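PDB 3BXP: putative lipase/esterase from Lactobacillus plantarum WCFS1, which is a putative carboxylesterase of the alpha/beta-hydrolase clan that probably hydrolyses ester bonds. Local coordinates for residues T93-T98 with D142-Q147; V69-Q74 with Q88-T93; H121-Y126 with A149-G154. All coordinates share one frame; numbering follows the deposited sequence. Where two conformers were deposited one is given.

Interaction 1 (T93-T98 with D142-Q147)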
ATOM      1  N   THR B  93       9.137  24.670 -14.928  1.00 21.81           N
ATOM      2  CA  THR B  93       9.712  23.510 -15.645  1.00 21.80           C
ATOM      3  C   THR B  93       8.629  22.859 -16.519  1.00 19.86           C
ATOM      4  O   THR B  93       8.878  22.416 -17.680  1.00 19.73           O
ATOM      5  CB  THR B  93      10.338  22.487 -14.647  1.00 22.83           C
ATOM      6  OG1 THR B  93      11.324  23.130 -13.833  1.00 19.97           O
ATOM      7  CG2 THR B  93      10.971  21.307 -15.380  1.00 21.15           C
ATOM      8  N   ILE B  94       7.452  22.734 -15.944  1.00 18.62           N
ATOM      9  CA  ILE B  94       6.309  22.261 -16.702  1.00 19.58           C
ATOM     10  C   ILE B  94       6.068  23.210 -17.905  1.00 19.85           C
ATOM     11  O   ILE B  94       5.902  22.766 -19.060  1.00 19.94           O
ATOM     12  CB  ILE B  94       5.039  22.152 -15.837  1.00 16.09           C
ATOM     13  CG1 ILE B  94       5.177  20.997 -14.799  1.00 20.02           C
ATOM     14  CG2 ILE B  94       3.837  21.934 -16.731  1.00 22.34           C
ATOM     15  CD1 ILE B  94       4.132  21.048 -13.643  1.00 21.42           C
ATOM     16  N   ASP B  95       6.078  24.506 -17.651  1.00 17.81           N
ATOM     17  CA  ASP B  95       5.947  25.481 -18.746  1.00 18.37           C
ATOM     18  C   ASP B  95       7.034  25.304 -19.801  1.00 20.13           C
ATOM     19  O   ASP B  95       6.785  25.173 -20.999  1.00 20.66           O
ATOM     20  CB  ASP B  95       6.010  26.875 -18.146  1.00 17.14           C
ATOM     21  CG  ASP B  95       5.726  27.972 -19.143  1.00 24.15           C
ATOM     22  OD1 ASP B  95       6.544  28.129 -20.029  1.00 22.12           O
ATOM     23  OD2 ASP B  95       4.745  28.713 -19.004  1.00 20.51           O
ATOM     24  N   TRP B  96       8.273  25.197 -19.342  1.00 21.58           N
ATOM     25  CA  TRP B  96       9.372  24.997 -20.293  1.00 18.33           C
ATOM     26  C   TRP B  96       9.163  23.745 -21.171  1.00 16.22           C
ATOM     27  O   TRP B  96       9.317  23.766 -22.397  1.00 19.45           O
ATOM     28  CB  TRP B  96      10.713  24.963 -19.557  1.00 20.76           C
ATOM     29  CG  TRP B  96      11.863  24.811 -20.484  1.00 19.98           C
ATOM     30  CD1 TRP B  96      12.466  25.797 -21.247  1.00 21.99           C
ATOM     31  CD2 TRP B  96      12.579  23.593 -20.764  1.00 20.77           C
ATOM     32  NE1 TRP B  96      13.508  25.243 -21.970  1.00 22.62           N
ATOM     33  CE2 TRP B  96      13.588  23.904 -21.694  1.00 24.66           C
ATOM     34  CE3 TRP B  96      12.466  22.266 -20.299  1.00 21.10           C
ATOM     35  CZ2 TRP B  96      14.485  22.930 -22.176  1.00 22.73           C
ATOM     36  CZ3 TRP B  96      13.350  21.307 -20.794  1.00 21.19           C
ATOM     37  CH2 TRP B  96      14.342  21.655 -21.718  1.00 24.84           C
ATOM     38  N   ILE B  97       8.725  22.657 -20.547  1.00 19.93           N
ATOM     39  CA  ILE B  97       8.459  21.417 -21.281  1.00 17.30           C
ATOM     40  C   ILE B  97       7.432  21.690 -22.374  1.00 18.58           C
ATOM     41  O   ILE B  97       7.593  21.200 -23.481  1.00 18.65           O
ATOM     42  CB  ILE B  97       8.001  20.288 -20.328  1.00 16.79           C
ATOM     43  CG1 ILE B  97       9.219  19.764 -19.518  1.00 21.96           C
ATOM     44  CG2 ILE B  97       7.292  19.170 -21.090  1.00 18.31           C
ATOM     45  CD1 ILE B  97       8.897  19.001 -18.268  1.00 22.22           C
ATOM     46  N   THR B  98       6.381  22.447 -22.062  1.00 17.84           N
ATOM     47  CA  THR B  98       5.372  22.735 -23.075  1.00 18.31           C
ATOM     48  C   THR B  98       5.978  23.477 -24.263  1.00 18.49           C
ATOM     49  O   THR B  98       5.600  23.254 -25.401  1.00 18.74           O
ATOM     50  CB  THR B  98       4.100  23.489 -22.559  1.00 20.66           C
ATOM     51  OG1 THR B  98       4.393  24.830 -22.157  1.00 20.48           O
ATOM     52  CG2 THR B  98       3.441  22.737 -21.440  1.00 19.04           C
ATOM     53  N   ASP B 142      -0.110  30.759 -11.723  0.50 36.08           N
ATOM     54  CA  ASP B 142      -1.009  31.019 -12.841  0.50 35.13           C
ATOM     55  C   ASP B 142      -0.289  31.836 -13.917  0.50 34.04           C
ATOM     56  O   ASP B 142      -0.879  32.244 -14.909  0.50 33.57           O
ATOM     57  CB  ASP B 142      -2.302  31.695 -12.355  0.50 35.84           C
ATOM     58  CG  ASP B 142      -2.049  32.941 -11.514  0.50 36.53           C
ATOM     59  OD1 ASP B 142      -0.905  33.445 -11.486  0.50 37.14           O
ATOM     60  OD2 ASP B 142      -3.019  33.425 -10.890  0.50 40.69           O
ATOM     61  N   HIS B 143       1.004  32.049 -13.713  1.00 32.80           N
ATOM     62  CA  HIS B 143       1.844  32.666 -14.707  1.00 32.08           C
ATOM     63  C   HIS B 143       2.414  31.603 -15.672  1.00 31.94           C
ATOM     64  O   HIS B 143       2.992  31.910 -16.711  1.00 30.33           O
ATOM     65  CB  HIS B 143       2.937  33.461 -13.985  1.00 36.67           C
ATOM     66  CG  HIS B 143       2.380  34.572 -13.138  1.00 46.34           C
ATOM     67  ND1 HIS B 143       1.293  34.395 -12.299  1.00 50.02           N
ATOM     68  CD2 HIS B 143       2.722  35.880 -13.036  1.00 46.04           C
ATOM     69  CE1 HIS B 143       1.006  35.540 -11.706  1.00 51.61           C
ATOM     70  NE2 HIS B 143       1.864  36.453 -12.128  1.00 50.87           N
ATOM     71  N   TYR B 144       2.217  30.335 -15.335  1.00 22.69           N
ATOM     72  CA  TYR B 144       2.851  29.270 -16.100  1.00 20.69           C
ATOM     73  C   TYR B 144       1.830  28.423 -16.828  1.00 23.64           C
ATOM     74  O   TYR B 144       0.766  28.174 -16.337  1.00 20.71           O
ATOM     75  CB  TYR B 144       3.633  28.325 -15.166  1.00 24.38           C
ATOM     76  CG  TYR B 144       4.606  29.034 -14.275  1.00 19.92           C
ATOM     77  CD1 TYR B 144       5.709  29.658 -14.795  1.00 23.77           C
ATOM     78  CD2 TYR B 144       4.419  29.042 -12.907  1.00 19.39           C
ATOM     79  CE1 TYR B 144       6.609  30.308 -13.973  1.00 28.56           C
ATOM     80  CE2 TYR B 144       5.301  29.653 -12.082  1.00 23.68           C
ATOM     81  CZ  TYR B 144       6.397  30.304 -12.614  1.00 23.95           C
ATOM     82  OH  TYR B 144       7.266  30.953 -11.759  1.00 25.28           O
ATOM     83  N   GLN B 145       2.236  27.953 -17.998  1.00 20.15           N
ATOM     84  CA  GLN B 145       1.494  26.975 -18.800  1.00 19.00           C
ATOM     85  C   GLN B 145       1.781  25.551 -18.415  1.00 21.77           C
ATOM     86  O   GLN B 145       2.880  25.208 -17.950  1.00 21.64           O
ATOM     87  CB  GLN B 145       1.853  27.159 -20.284  1.00 18.54           C
ATOM     88  CG  GLN B 145       1.334  28.418 -20.895  1.00 16.56           C
ATOM     89  CD  GLN B 145      -0.151  28.458 -20.961  1.00 23.14           C
ATOM     90  OE1 GLN B 145      -0.731  27.593 -21.524  1.00 25.82           O
ATOM     91  NE2 GLN B 145      -0.767  29.450 -20.371  1.00 25.34           N
ATOM     92  N   GLY B 146       0.791  24.703 -18.655  1.00 20.78           N
ATOM     93  CA  GLY B 146       0.931  23.266 -18.625  1.00 18.92           C
ATOM     94  C   GLY B 146       0.453  22.765 -17.294  1.00 22.19           C
ATOM     95  O   GLY B 146       0.437  23.513 -16.300  1.00 20.22           O
ATOM     96  N   GLN B 147       0.013  21.522 -17.273  1.00 23.14           N
ATOM     97  CA  GLN B 147      -0.371  20.870 -16.020  1.00 22.31           C
ATOM     98  C   GLN B 147      -0.077  19.383 -16.052  1.00 21.90           C
ATOM     99  O   GLN B 147      -0.074  18.752 -17.059  1.00 24.45           O
ATOM    100  CB  GLN B 147      -1.822  21.132 -15.647  1.00 28.50           C
ATOM    101  CG  GLN B 147      -2.836  20.832 -16.738  1.00 39.15           C
ATOM    102  CD  GLN B 147      -4.233  21.321 -16.353  1.00 42.84           C
ATOM    103  OE1 GLN B 147      -4.471  22.526 -16.205  1.00 50.53           O
ATOM    104  NE2 GLN B 147      -5.148  20.381 -16.158  1.00 54.38           N
TER
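The loop joining helix 133-138 to strand 150-154 lies against the flank of helix 85-99, where Asp95 takes hold of it at Gln145. The backbone N of Gln145 reaches Asp95 OD2 at 2.8 Å, nearly straight at 174°, although it meets the oxygen on the anti side and 25° out of the carboxylate plane. In return, Gln145 O rests 3.2 Å from Asp95 CA in a CA-H...O contact. The side chain of Gln145 runs obliquely past Asp95 OD2 with its CB and CG, and its amide turns off from the helix. A turn further on, Thr98 OG1 bonds back to Asp95 O at 2.7 Å on a carbonyl lone pair; this rotamer (chi1 68°) leaves CG2 facing the loop, 3.8 Å from Gly146 CA. Ile94 CG2 presses on Gly146 C at 3.5 Å. Gly146, with positive phi, has no CB, and the methyls of Ile94 and Thr98 close in on the side where one would point. Beside the carboxylate, CB of Tyr144 packs against Asp95, while its hydroxyl bonds to Thr11 OG1. The loop thus enters strand 150-154 along a helix packed on the central sheet, within what family and strand order indicate is an alpha/beta-hydrolase fold.

Interaction 2 (V69-Q74 with Q88-T93); sequences VVLNYQ and QQLGAT
Leu71 of strand 67-72 drives its branched end into helix 85-99 at Leu90 and Thr93, in the tightly packed middle of the contact. CG stands opposite the backbone nitrogen (chi1 166°), and from there CD2 reaches 3.6 Å from Leu90 CA and 3.8 Å from Leu90 CD1, the two leucine side chains crossing at about a right angle. The other methyl, CD1, lies 3.6 Å from Thr93 OG1. That hydroxyl is satisfied within the helix: it bonds to Gln89 O, which also accepts Thr93 N from the other face of its plane. The looser end is at Val69, whose CG1 slides past Thr93 CG2 at 4.0 Å; it is nonetheless buried, as is the opposite end.

Beyond the inverse gamma turn centred on Asn72 the contact becomes polar. Gln89 reaches out from the helix with its chain extended, and OE1 accepts Gln74 N at 2.7 Å, in the carbonyl plane and on a lone pair, with CA of Tyr73 close by. The two glutamine amides lie within 27° of one another, yet Gln89 NE2 and Gln74 OE1 stay 3.6 Å apart without a bond; NE2 is held instead by His14 O. Replacing Gln89 by alanine would probably leave Gln74 N and His14 O without these partners and hold the chain at Gln74 less firmly. The side chain of Gln74 lies about 6 Å from a bound HEPES molecule.

The segment axes are 9.6 Å apart and run nearly antiparallel, as expected for a strand followed by its helix in a beta-alpha-beta crossover to strand 110-116. Phe16 of strand 16-23 flanks Leu71 and Thr93, Ile39 of strand 35-41 underlies Leu90, and helix 118-129 packs alongside through Val122 and Tyr126.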
ATOM      1  N   VAL B  69      12.763  14.454 -17.271  1.00 19.34           N
ATOM      2  CA  VAL B  69      13.484  15.714 -16.934  1.00 21.46           C
ATOM      3  C   VAL B  69      13.762  15.645 -15.450  1.00 23.56           C
ATOM      4  O   VAL B  69      12.861  15.325 -14.670  1.00 21.76           O
ATOM      5  CB  VAL B  69      12.645  16.996 -17.251  1.00 20.00           C
ATOM      6  CG1 VAL B  69      13.284  18.327 -16.650  1.00 24.33           C
ATOM      7  CG2 VAL B  69      12.402  17.164 -18.795  1.00 21.33           C
ATOM      8  N   VAL B  70      14.998  15.922 -15.051  1.00 20.90           N
ATOM      9  CA  VAL B  70      15.333  16.017 -13.625  1.00 23.27           C
ATOM     10  C   VAL B  70      15.423  17.466 -13.251  1.00 21.80           C
ATOM     11  O   VAL B  70      16.084  18.229 -13.947  1.00 20.93           O
ATOM     12  CB  VAL B  70      16.657  15.263 -13.310  1.00 24.98           C
ATOM     13  CG1 VAL B  70      17.007  15.445 -11.809  1.00 20.86           C
ATOM     14  CG2 VAL B  70      16.526  13.740 -13.695  1.00 26.64           C
ATOM     15  N   LEU B  71      14.677  17.830 -12.199  1.00 18.87           N
ATOM     16  CA  LEU B  71      14.493  19.195 -11.699  1.00 18.42           C
ATOM     17  C   LEU B  71      15.220  19.337 -10.371  1.00 23.21           C
ATOM     18  O   LEU B  71      14.821  18.756  -9.385  1.00 21.46           O
ATOM     19  CB  LEU B  71      13.021  19.521 -11.520  1.00 20.58           C
ATOM     20  CG  LEU B  71      12.812  20.810 -10.665  1.00 18.43           C
ATOM     21  CD1 LEU B  71      13.500  22.063 -11.197  1.00 24.36           C
ATOM     22  CD2 LEU B  71      11.279  20.963 -10.494  1.00 22.52           C
ATOM     23  N   ASN B  72      16.335  20.059 -10.381  1.00 20.59           N
ATOM     24  CA  ASN B  72      17.084  20.333  -9.183  1.00 20.44           C
ATOM     25  C   ASN B  72      16.534  21.562  -8.470  1.00 20.08           C
ATOM     26  O   ASN B  72      17.020  22.619  -8.641  1.00 22.10           O
ATOM     27  CB  ASN B  72      18.557  20.509  -9.554  1.00 22.68           C
ATOM     28  CG  ASN B  72      19.350  19.178  -9.626  1.00 30.05           C
ATOM     29  OD1 ASN B  72      18.829  18.071  -9.480  1.00 23.79           O
ATOM     30  ND2 ASN B  72      20.654  19.318  -9.797  1.00 41.20           N
ATOM     31  N   TYR B  73      15.487  21.358  -7.703  1.00 19.56           N
ATOM     32  CA  TYR B  73      14.681  22.432  -7.085  1.00 20.01           C
ATOM     33  C   TYR B  73      15.490  23.115  -5.967  1.00 22.32           C
ATOM     34  O   TYR B  73      16.484  22.594  -5.445  1.00 21.11           O
ATOM     35  CB  TYR B  73      13.327  21.858  -6.596  1.00 19.96           C
ATOM     36  CG  TYR B  73      13.582  20.711  -5.664  1.00 19.13           C
ATOM     37  CD1 TYR B  73      13.939  20.955  -4.352  1.00 18.90           C
ATOM     38  CD2 TYR B  73      13.535  19.376  -6.102  1.00 20.28           C
ATOM     39  CE1 TYR B  73      14.251  19.916  -3.461  1.00 20.72           C
ATOM     40  CE2 TYR B  73      13.869  18.322  -5.227  1.00 20.10           C
ATOM     41  CZ  TYR B  73      14.232  18.596  -3.921  1.00 21.23           C
ATOM     42  OH  TYR B  73      14.592  17.554  -3.076  1.00 22.13           O
ATOM     43  N   GLN B  74      15.015  24.286  -5.574  1.00 19.96           N
ATOM     44  CA  GLN B  74      15.655  25.073  -4.528  1.00 20.66           C
ATOM     45  C   GLN B  74      15.975  24.278  -3.275  1.00 20.51           C
ATOM     46  O   GLN B  74      15.100  23.628  -2.674  1.00 20.57           O
ATOM     47  CB  GLN B  74      14.700  26.202  -4.152  1.00 20.71           C
ATOM     48  CG  GLN B  74      15.255  27.230  -3.280  1.00 18.91           C
ATOM     49  CD  GLN B  74      16.400  27.947  -3.916  1.00 24.36           C
ATOM     50  OE1 GLN B  74      16.254  28.527  -4.983  1.00 26.42           O
ATOM     51  NE2 GLN B  74      17.560  27.919  -3.272  1.00 27.23           N
ATOM     52  N   GLN B  88       7.259  27.280  -7.723  1.00 23.37           N
ATOM     53  CA  GLN B  88       7.369  28.167  -8.907  1.00 21.41           C
ATOM     54  C   GLN B  88       8.295  27.542  -9.951  1.00 21.25           C
ATOM     55  O   GLN B  88       7.980  27.506 -11.141  1.00 20.38           O
ATOM     56  CB  GLN B  88       7.794  29.581  -8.469  1.00 20.99           C
ATOM     57  CG  GLN B  88       6.724  30.230  -7.592  1.00 20.08           C
ATOM     58  CD  GLN B  88       7.134  31.436  -6.740  1.00 22.78           C
ATOM     59  OE1 GLN B  88       8.295  31.704  -6.474  1.00 27.42           O
ATOM     60  NE2 GLN B  88       6.126  32.128  -6.241  1.00 36.40           N
ATOM     61  N   GLN B  89       9.404  26.961  -9.487  1.00 20.42           N
ATOM     62  CA  GLN B  89      10.367  26.289 -10.386  1.00 17.68           C
ATOM     63  C   GLN B  89       9.785  25.046 -11.050  1.00 20.42           C
ATOM     64  O   GLN B  89      10.037  24.783 -12.209  1.00 19.68           O
ATOM     65  CB  GLN B  89      11.617  25.905  -9.609  1.00 21.09           C
ATOM     66  CG  GLN B  89      12.415  27.072  -9.069  1.00 21.85           C
ATOM     67  CD  GLN B  89      13.506  26.675  -8.065  1.00 20.71           C
ATOM     68  OE1 GLN B  89      13.445  25.634  -7.372  1.00 19.58           O
ATOM     69  NE2 GLN B  89      14.526  27.541  -7.972  1.00 19.19           N
ATOM     70  N   LEU B  90       8.999  24.299 -10.300  1.00 23.13           N
ATOM     71  CA  LEU B  90       8.356  23.113 -10.845  1.00 18.90           C
ATOM     72  C   LEU B  90       7.310  23.600 -11.883  1.00 20.18           C
ATOM     73  O   LEU B  90       7.218  23.066 -12.971  1.00 19.95           O
ATOM     74  CB  LEU B  90       7.727  22.295  -9.742  1.00 19.87           C
ATOM     75  CG  LEU B  90       6.955  21.024 -10.100  1.00 16.27           C
ATOM     76  CD1 LEU B  90       7.650  20.171 -11.199  1.00 22.63           C
ATOM     77  CD2 LEU B  90       6.691  20.196  -8.831  1.00 19.11           C
ATOM     78  N   GLY B  91       6.556  24.635 -11.538  1.00 19.51           N
ATOM     79  CA  GLY B  91       5.668  25.252 -12.517  1.00 20.65           C
ATOM     80  C   GLY B  91       6.373  25.770 -13.775  1.00 21.20           C
ATOM     81  O   GLY B  91       5.855  25.623 -14.907  1.00 18.86           O
ATOM     82  N   ALA B  92       7.504  26.453 -13.571  1.00 20.92           N
ATOM     83  CA  ALA B  92       8.318  26.966 -14.665  1.00 21.68           C
ATOM     84  C   ALA B  92       8.874  25.821 -15.542  1.00 17.82           C
ATOM     85  O   ALA B  92       9.046  25.984 -16.743  1.00 19.69           O
ATOM     86  CB  ALA B  92       9.443  27.861 -14.140  1.00 21.26           C
ATOM     87  N   THR B  93       9.137  24.670 -14.928  1.00 21.81           N
ATOM     88  CA  THR B  93       9.712  23.510 -15.645  1.00 21.80           C
ATOM     89  C   THR B  93       8.629  22.859 -16.519  1.00 19.86           C
ATOM     90  O   THR B  93       8.878  22.416 -17.680  1.00 19.73           O
ATOM     91  CB  THR B  93      10.338  22.487 -14.647  1.00 22.83           C
ATOM     92  OG1 THR B  93      11.324  23.130 -13.833  1.00 19.97           O
ATOM     93  CG2 THR B  93      10.971  21.307 -15.380  1.00 21.15           C
TER

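Interaction 3 (H121-Y126 with A149-G154); sequences HVVATY and AAIILG
Beside the meeting of Val123 and Ala124 with Ile151 and Leu153, the His121 ring carries Thr125 OG1 on one face, 3.4 Å above its plane and offset toward the rim. Its two nitrogens are both engaged, ND1 with Tyr83 OH and NE2 with Trp181 O, which fixes the ring's rotation. The same Thr125 hydroxyl bonds to His121 O at 2.8 Å from above the carbonyl plane, while Thr125 N makes the normal helical bond from the opposite face. The ring of Tyr126 meets that of His148 with the planes inclined.

Toward the strand the contact is wholly apolar. Val123 CG1, directed away from its own backbone nitrogen (chi1 174°), comes 3.7 Å from both CB and CG2 of Ile151, the two side chains sliding past each other in opposite directions. The same methyl lies 3.9 Å from Leu153 CD2, and is thus wedged between two successive inward-facing residues of the strand. Helix 118-129 begins within a GxSxG sequence (Gly115, Ser117, Gly119), consistent with the nucleophile elbow of alpha/beta-hydrolases, and Val123 also touches residues of that turn.

Ala124 sits to one side of the valine. Its CB meets Leu153 CD1 at 4.0 Å, and its CA is approached by Ile151 CD1: chi1 of 74° sets CG1 of Ile151 between the backbone N and carbonyl carbon, and an anti chi2 then carries CD1 toward Ala124. The segment axes pass 8.9 Å apart, at 147° between their N-to-C directions. Tyr213 of helix 208-219 touches Ala124, Ile151 and Leu153, and Leu113 of the adjacent strand 110-116 packs against Val123 and Ile151.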
ATOM      1  N   HIS B 121       8.140  15.845  -1.180  1.00 19.29           N
ATOM      2  CA  HIS B 121       7.413  16.954  -0.528  1.00 20.19           C
ATOM      3  C   HIS B 121       7.059  17.992  -1.563  1.00 19.96           C
ATOM      4  O   HIS B 121       5.935  18.455  -1.645  1.00 18.95           O
ATOM      5  CB  HIS B 121       8.187  17.561   0.579  1.00 18.83           C
ATOM      6  CG  HIS B 121       7.380  18.469   1.433  1.00 19.28           C
ATOM      7  ND1 HIS B 121       7.316  19.840   1.226  1.00 21.96           N
ATOM      8  CD2 HIS B 121       6.544  18.207   2.459  1.00 24.23           C
ATOM      9  CE1 HIS B 121       6.539  20.378   2.150  1.00 24.72           C
ATOM     10  NE2 HIS B 121       6.059  19.409   2.911  1.00 21.13           N
ATOM     11  N   VAL B 122       8.014  18.337  -2.393  1.00 21.18           N
ATOM     12  CA  VAL B 122       7.757  19.325  -3.454  1.00 19.00           C
ATOM     13  C   VAL B 122       6.587  18.907  -4.370  1.00 20.39           C
ATOM     14  O   VAL B 122       5.642  19.696  -4.612  1.00 21.34           O
ATOM     15  CB  VAL B 122       9.062  19.619  -4.307  1.00 18.72           C
ATOM     16  CG1 VAL B 122       8.721  20.518  -5.504  1.00 21.16           C
ATOM     17  CG2 VAL B 122      10.184  20.228  -3.454  1.00 22.57           C
ATOM     18  N   VAL B 123       6.666  17.674  -4.895  1.00 22.25           N
ATOM     19  CA  VAL B 123       5.613  17.105  -5.764  1.00 19.59           C
ATOM     20  C   VAL B 123       4.230  17.026  -5.088  1.00 19.96           C
ATOM     21  O   VAL B 123       3.188  17.388  -5.662  1.00 19.32           O
ATOM     22  CB  VAL B 123       6.082  15.744  -6.376  1.00 17.97           C
ATOM     23  CG1 VAL B 123       4.952  15.077  -7.162  1.00 20.06           C
ATOM     24  CG2 VAL B 123       7.299  15.990  -7.274  1.00 17.64           C
ATOM     25  N   ALA B 124       4.204  16.504  -3.867  1.00 18.00           N
ATOM     26  CA  ALA B 124       2.947  16.322  -3.142  1.00 21.98           C
ATOM     27  C   ALA B 124       2.335  17.676  -2.859  1.00 23.27           C
ATOM     28  O   ALA B 124       1.129  17.918  -3.025  1.00 23.00           O
ATOM     29  CB  ALA B 124       3.189  15.494  -1.848  1.00 20.23           C
ATOM     30  N   THR B 125       3.181  18.622  -2.501  1.00 20.68           N
ATOM     31  CA  THR B 125       2.679  19.978  -2.230  1.00 20.38           C
ATOM     32  C   THR B 125       2.151  20.605  -3.544  1.00 18.60           C
ATOM     33  O   THR B 125       1.095  21.263  -3.556  1.00 21.48           O
ATOM     34  CB  THR B 125       3.788  20.832  -1.621  1.00 21.75           C
ATOM     35  OG1 THR B 125       4.199  20.233  -0.368  1.00 21.82           O
ATOM     36  CG2 THR B 125       3.324  22.303  -1.358  1.00 20.70           C
ATOM     37  N   TYR B 126       2.904  20.426  -4.631  1.00 20.15           N
ATOM     38  CA  TYR B 126       2.504  20.906  -5.956  1.00 19.55           C
ATOM     39  C   TYR B 126       1.144  20.346  -6.350  1.00 21.83           C
ATOM     40  O   TYR B 126       0.242  21.054  -6.908  1.00 18.15           O
ATOM     41  CB  TYR B 126       3.568  20.587  -7.021  1.00 21.37           C
ATOM     42  CG  TYR B 126       3.335  21.412  -8.287  1.00 17.58           C
ATOM     43  CD1 TYR B 126       3.799  22.721  -8.365  1.00 24.40           C
ATOM     44  CD2 TYR B 126       2.674  20.880  -9.374  1.00 21.22           C
ATOM     45  CE1 TYR B 126       3.595  23.474  -9.500  1.00 21.13           C
ATOM     46  CE2 TYR B 126       2.437  21.646 -10.499  1.00 22.98           C
ATOM     47  CZ  TYR B 126       2.916  22.924 -10.566  1.00 24.59           C
ATOM     48  OH  TYR B 126       2.656  23.663 -11.735  1.00 26.16           O
ATOM     49  N   ALA B 149      -0.738  15.431 -15.001  1.00 20.62           N
ATOM     50  CA  ALA B 149      -1.874  14.513 -15.068  1.00 18.39           C
ATOM     51  C   ALA B 149      -1.908  13.567 -13.866  1.00 20.50           C
ATOM     52  O   ALA B 149      -2.940  12.977 -13.556  1.00 20.94           O
ATOM     53  CB  ALA B 149      -1.685  13.707 -16.315  1.00 18.46           C
ATOM     54  N   ALA B 150      -0.744  13.379 -13.264  1.00 19.12           N
ATOM     55  CA  ALA B 150      -0.555  12.393 -12.153  1.00 19.24           C
ATOM     56  C   ALA B 150       0.783  12.579 -11.490  1.00 20.85           C
ATOM     57  O   ALA B 150       1.671  13.249 -12.013  1.00 20.44           O
ATOM     58  CB  ALA B 150      -0.653  10.946 -12.654  1.00 21.89           C
ATOM     59  N   ILE B 151       0.940  11.914 -10.356  1.00 19.82           N
ATOM     60  CA  ILE B 151       2.197  11.982  -9.603  1.00 17.50           C
ATOM     61  C   ILE B 151       2.566  10.579  -9.151  1.00 19.34           C
ATOM     62  O   ILE B 151       1.711   9.690  -9.045  1.00 20.49           O
ATOM     63  CB  ILE B 151       2.154  13.000  -8.347  1.00 18.19           C
ATOM     64  CG1 ILE B 151       1.343  12.466  -7.150  1.00 18.89           C
ATOM     65  CG2 ILE B 151       1.671  14.383  -8.808  1.00 22.75           C
ATOM     66  CD1 ILE B 151       1.421  13.341  -5.875  1.00 20.36           C
ATOM     67  N   ILE B 152       3.852  10.420  -8.928  1.00 19.04           N
ATOM     68  CA  ILE B 152       4.441   9.208  -8.335  1.00 19.54           C
ATOM     69  C   ILE B 152       5.267   9.702  -7.167  1.00 19.10           C
ATOM     70  O   ILE B 152       5.999  10.686  -7.310  1.00 21.05           O
ATOM     71  CB  ILE B 152       5.375   8.456  -9.349  1.00 19.78           C
ATOM     72  CG1 ILE B 152       4.555   7.776 -10.460  1.00 18.42           C
ATOM     73  CG2 ILE B 152       6.221   7.413  -8.614  1.00 22.28           C
ATOM     74  CD1 ILE B 152       5.397   7.243 -11.614  1.00 22.76           C
ATOM     75  N   LEU B 153       5.086   9.053  -6.015  1.00 18.64           N
ATOM     76  CA  LEU B 153       5.844   9.390  -4.813  1.00 19.06           C
ATOM     77  C   LEU B 153       6.537   8.186  -4.254  1.00 17.75           C
ATOM     78  O   LEU B 153       5.902   7.171  -3.974  1.00 19.38           O
ATOM     79  CB  LEU B 153       4.943  10.002  -3.714  1.00 18.98           C
ATOM     80  CG  LEU B 153       4.165  11.283  -4.064  1.00 19.97           C
ATOM     81  CD1 LEU B 153       3.213  11.633  -2.916  1.00 17.30           C
ATOM     82  CD2 LEU B 153       5.193  12.416  -4.281  1.00 22.42           C
ATOM     83  N   GLY B 154       7.860   8.278  -4.121  1.00 19.03           N
ATOM     84  CA  GLY B 154       8.641   7.219  -3.431  1.00 18.51           C
ATOM     85  C   GLY B 154       9.232   7.742  -2.142  1.00 19.46           C
ATOM     86  O   GLY B 154       9.882   8.807  -2.122  1.00 19.59           O
TER

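Interactions 2 and 3 are buried helix-on-sheet contacts, whereas interaction 1 joins a loop to a helix at the surface. Helix 85-99 serves both interactions 1 and 2 and shares Thr93 between them: one flank faces the sheet while another receives the loop, whose Tyr144 also packs on Gly91 and Ala92. Interaction 3 belongs to the neighbouring helix 118-129 and reaches the same sheet; Tyr126 and Val122 pack on Leu90, and the Tyr126 hydroxyl touches Ile94. The chemistry follows depth. At the surface a carboxylate takes a backbone N-H beside methyl packing, leucine packing ends in a glutamine bond in interaction 2, and purely aliphatic contacts fill interaction 3 nearest the chain's centre.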